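Local coordinates for protein dihydrodipicolinate synthase (PDB 3DZ1) that probably acts as a 4-hydroxy-tetrahydrodipicolinate synthase, a TIM-barrel lyase of the DapA family linked to lysine biosynthesis, at residues A[42-50]-A[76-84]. Numbering follows the deposited sequence.
Sequences GCEGVTVLG and SMQVIVGVS
The carbonyl oxygen of I80 takes the amide of V48 (N to O 2.8 Å), nearly head-on with a C=O...N angle of 171°, and the CA-H of T47 also leans on it. Two residues before V48, V46 O accepts I80 N of the partner strand at 2.8 Å and touches CA of V79. These parallel strands, 45-48 and 78-82, are neighbours in the eight-stranded TIM barrel, joined through helix 60-73 as a beta-alpha-beta unit. The pairing extends to G82 N on V48 O and, at the other end, to V46 N on Q78 O and a weak bond from Q78 N to E44 O, which a water also reaches. On the face turned to the helices, V48 CG2 meets V81 CG2 at 3.8 Å, and F70 backs V48. Just beyond V48, L49 runs alongside V81, CD1 to CG1 3.6 Å. Near the start of the strands lies M77, a selenomethionine. Its SE rests near C43 O, and a bend at chi3 (-70°) swings CE onto V46 CG2, 3.7 Å away. On the other face T47 crosses I80. T47 OG1 lies 3.9 Å from I80 CB and is buried with no polar partner in the model; the side chains of T47 and M217, a predicted pyruvate-binding residue, approach to about 3 Å at their nearest atoms. At the C-terminal end of strand 78-82 a water joins the backbones, accepting from G50 N and donating to G82 O at 2.7 Å.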
ATOM      1  N   GLY A  42      14.984  24.820 -27.946  1.00 11.60           N
ATOM      2  CA  GLY A  42      13.629  25.340 -27.858  1.00 11.86           C
ATOM      3  C   GLY A  42      12.805  25.072 -26.609  1.00 12.62           C
ATOM      4  O   GLY A  42      11.594  25.305 -26.618  1.00 11.12           O
ATOM      5  N   CYS A  43      13.428  24.581 -25.542  1.00  8.68           N
ATOM      6  CA  CYS A  43      12.696  24.326 -24.301  1.00  9.15           C
ATOM      7  C   CYS A  43      12.295  25.661 -23.673  1.00  9.13           C
ATOM      8  O   CYS A  43      13.070  26.618 -23.703  1.00  9.74           O
ATOM      9  CB  CYS A  43      13.562  23.536 -23.315  1.00  7.43           C
ATOM     10  SG  CYS A  43      13.821  21.802 -23.757  1.00 11.39           S
ATOM     11  N   GLU A  44      11.088  25.726 -23.115  1.00  8.28           N
ATOM     12  CA  GLU A  44      10.604  26.949 -22.487  1.00  7.91           C
ATOM     13  C   GLU A  44      11.013  27.015 -21.021  1.00  8.84           C
ATOM     14  O   GLU A  44      11.040  28.089 -20.415  1.00  9.52           O
ATOM     15  CB  GLU A  44       9.076  27.039 -22.593  1.00 12.06           C
ATOM     16  CG  GLU A  44       8.485  28.244 -21.867  1.00 18.31           C
ATOM     17  CD  GLU A  44       7.090  28.610 -22.349  1.00 23.99           C
ATOM     18  OE1 GLU A  44       6.921  28.792 -23.580  1.00 26.40           O
ATOM     19  OE2 GLU A  44       6.166  28.727 -21.502  1.00 22.46           O
ATOM     20  N   GLY A  45      11.334  25.863 -20.447  1.00  9.21           N
ATOM     21  CA  GLY A  45      11.721  25.848 -19.051  1.00  9.05           C
ATOM     22  C   GLY A  45      12.435  24.586 -18.635  1.00  9.20           C
ATOM     23  O   GLY A  45      12.600  23.655 -19.429  1.00  8.15           O
ATOM     24  N   VAL A  46      12.862  24.563 -17.378  1.00  7.85           N
ATOM     25  CA  VAL A  46      13.574  23.422 -16.832  1.00  7.82           C
ATOM     26  C   VAL A  46      13.101  23.183 -15.405  1.00  7.44           C
ATOM     27  O   VAL A  46      12.927  24.129 -14.638  1.00  8.12           O
ATOM     28  CB  VAL A  46      15.107  23.680 -16.814  1.00  9.45           C
ATOM     29  CG1 VAL A  46      15.853  22.415 -16.394  1.00 10.20           C
ATOM     30  CG2 VAL A  46      15.578  24.142 -18.191  1.00  9.34           C
ATOM     31  N   THR A  47      12.876  21.920 -15.059  1.00  6.52           N
ATOM     32  CA  THR A  47      12.459  21.566 -13.707  1.00  8.24           C
ATOM     33  C   THR A  47      13.658  20.864 -13.080  1.00  8.51           C
ATOM     34  O   THR A  47      14.254  19.977 -13.694  1.00  7.12           O
ATOM     35  CB  THR A  47      11.224  20.647 -13.737  1.00  8.09           C
ATOM     36  OG1 THR A  47      10.135  21.358 -14.344  1.00 10.23           O
ATOM     37  CG2 THR A  47      10.817  20.238 -12.318  1.00  8.54           C
ATOM     38  N   VAL A  48      14.027  21.274 -11.870  1.00  8.37           N
ATOM     39  CA  VAL A  48      15.190  20.698 -11.211  1.00  9.46           C
ATOM     40  C   VAL A  48      14.912  20.083  -9.844  1.00 10.18           C
ATOM     41  O   VAL A  48      13.876  20.339  -9.229  1.00 12.16           O
ATOM     42  CB  VAL A  48      16.312  21.753 -11.053  1.00  7.52           C
ATOM     43  CG1 VAL A  48      16.718  22.280 -12.414  1.00 10.35           C
ATOM     44  CG2 VAL A  48      15.841  22.894 -10.173  1.00  7.96           C
ATOM     45  N   LEU A  49      15.866  19.277  -9.384  1.00 11.37           N
ATOM     46  CA  LEU A  49      15.778  18.588  -8.103  1.00 12.88           C
ATOM     47  C   LEU A  49      14.656  17.559  -8.116  1.00 14.44           C
ATOM     48  O   LEU A  49      14.365  16.972  -9.157  1.00 14.45           O
ATOM     49  CB  LEU A  49      15.589  19.593  -6.958  1.00 13.59           C
ATOM     50  CG  LEU A  49      16.774  20.558  -6.789  1.00 14.96           C
ATOM     51  CD1 LEU A  49      16.558  21.448  -5.579  1.00 14.08           C
ATOM     52  CD2 LEU A  49      18.059  19.758  -6.630  1.00 16.84           C
ATOM     53  N   GLY A  50      14.024  17.333  -6.972  1.00 15.35           N
ATOM     54  CA  GLY A  50      12.970  16.338  -6.921  1.00 17.53           C
ATOM     55  C   GLY A  50      13.546  14.944  -7.130  1.00 19.57           C
ATOM     56  O   GLY A  50      14.765  14.769  -7.200  1.00 20.46           O
ATOM     57  N   SER A  76      17.233  32.724 -19.985  1.00 19.73           N
ATOM     58  CA  SER A  76      16.102  32.919 -20.893  1.00 19.39           C
ATOM     59  C   SER A  76      14.958  31.923 -20.716  1.00 17.86           C
ATOM     60  O   SER A  76      14.022  31.902 -21.517  1.00 18.12           O
ATOM     61  CB  SER A  76      16.583  32.859 -22.345  1.00 18.88           C
ATOM     62  OG  SER A  76      17.066  31.561 -22.658  1.00 22.15           O
HETATM   63  N   MSE A  77      15.031  31.096 -19.675  1.00 17.62           N
HETATM   64  CA  MSE A  77      13.990  30.104 -19.426  1.00 16.34           C
HETATM   65  C   MSE A  77      13.482  30.159 -17.990  1.00 14.69           C
HETATM   66  O   MSE A  77      14.173  30.633 -17.091  1.00 13.86           O
HETATM   67  CB  MSE A  77      14.523  28.696 -19.700  1.00 16.62           C
HETATM   68  CG  MSE A  77      14.978  28.455 -21.121  1.00 17.63           C
HETATM   69 SE   MSE A  77      15.594  26.638 -21.341  1.00 22.59          SE
HETATM   70  CE  MSE A  77      17.217  26.743 -20.288  1.00 15.03           C
ATOM     71  N   GLN A  78      12.270  29.661 -17.783  1.00 14.62           N
ATOM     72  CA  GLN A  78      11.681  29.636 -16.455  1.00 13.58           C
ATOM     73  C   GLN A  78      12.109  28.333 -15.783  1.00 12.46           C
ATOM     74  O   GLN A  78      11.917  27.253 -16.339  1.00 13.39           O
ATOM     75  CB  GLN A  78      10.154  29.706 -16.563  1.00 15.64           C
ATOM     76  CG  GLN A  78       9.648  30.945 -17.298  1.00 21.41           C
ATOM     77  CD  GLN A  78       8.135  30.984 -17.425  1.00 25.19           C
ATOM     78  OE1 GLN A  78       7.519  30.088 -18.020  1.00 28.07           O
ATOM     79  NE2 GLN A  78       7.523  32.033 -16.875  1.00 26.64           N
ATOM     80  N   VAL A  79      12.706  28.432 -14.599  1.00 10.48           N
ATOM     81  CA  VAL A  79      13.152  27.242 -13.878  1.00 11.37           C
ATOM     82  C   VAL A  79      12.252  26.941 -12.687  1.00  9.88           C
ATOM     83  O   VAL A  79      12.004  27.799 -11.840  1.00 10.44           O
ATOM     84  CB  VAL A  79      14.614  27.393 -13.389  1.00  9.38           C
ATOM     85  CG1 VAL A  79      14.997  26.224 -12.494  1.00  9.79           C
ATOM     86  CG2 VAL A  79      15.545  27.446 -14.585  1.00  8.53           C
ATOM     87  N   ILE A  80      11.767  25.706 -12.635  1.00 10.82           N
ATOM     88  CA  ILE A  80      10.885  25.257 -11.566  1.00  9.50           C
ATOM     89  C   ILE A  80      11.659  24.330 -10.638  1.00  9.87           C
ATOM     90  O   ILE A  80      12.277  23.369 -11.086  1.00  8.96           O
ATOM     91  CB  ILE A  80       9.680  24.507 -12.156  1.00  9.37           C
ATOM     92  CG1 ILE A  80       8.892  25.449 -13.065  1.00 10.58           C
ATOM     93  CG2 ILE A  80       8.791  23.972 -11.042  1.00 11.93           C
ATOM     94  CD1 ILE A  80       7.909  24.743 -13.959  1.00 11.08           C
ATOM     95  N   VAL A  81      11.631  24.619  -9.344  1.00  9.17           N
ATOM     96  CA  VAL A  81      12.352  23.793  -8.387  1.00  8.19           C
ATOM     97  C   VAL A  81      11.389  22.911  -7.598  1.00  6.93           C
ATOM     98  O   VAL A  81      10.402  23.395  -7.041  1.00  5.48           O
ATOM     99  CB  VAL A  81      13.162  24.663  -7.402  1.00 10.14           C
ATOM    100  CG1 VAL A  81      13.968  23.771  -6.456  1.00  8.35           C
ATOM    101  CG2 VAL A  81      14.083  25.604  -8.177  1.00 11.18           C
ATOM    102  N   GLY A  82      11.665  21.612  -7.577  1.00  8.17           N
ATOM    103  CA  GLY A  82      10.818  20.703  -6.828  1.00  8.11           C
ATOM    104  C   GLY A  82      11.110  20.944  -5.360  1.00 10.54           C
ATOM    105  O   GLY A  82      12.272  20.934  -4.960  1.00 10.29           O
ATOM    106  N   VAL A  83      10.077  21.187  -4.560  1.00 10.90           N
ATOM    107  CA  VAL A  83      10.283  21.432  -3.136  1.00 10.96           C
ATOM    108  C   VAL A  83       9.560  20.430  -2.246  1.00 10.74           C
ATOM    109  O   VAL A  83       9.502  20.611  -1.034  1.00 11.94           O
ATOM    110  CB  VAL A  83       9.844  22.862  -2.729  1.00 11.49           C
ATOM    111  CG1 VAL A  83      10.665  23.891  -3.483  1.00 11.35           C
ATOM    112  CG2 VAL A  83       8.366  23.056  -3.000  1.00 10.40           C
ATOM    113  N   SER A  84       9.011  19.376  -2.844  1.00 10.05           N
ATOM    114  CA  SER A  84       8.317  18.348  -2.075  1.00 12.11           C
ATOM    115  C   SER A  84       9.262  17.890  -0.966  1.00 12.98           C
ATOM    116  O   SER A  84      10.444  17.649  -1.210  1.00 12.87           O
ATOM    117  CB  SER A  84       7.945  17.169  -2.974  1.00 12.72           C
ATOM    118  OG  SER A  84       7.111  17.596  -4.040  1.00 15.18           O
TER
HETATM  119  O   HOH W   1      10.781  30.778 -21.219  1.00 18.19           O
HETATM  120  O   HOH W   2      13.735  18.743  -4.182  1.00 13.86           O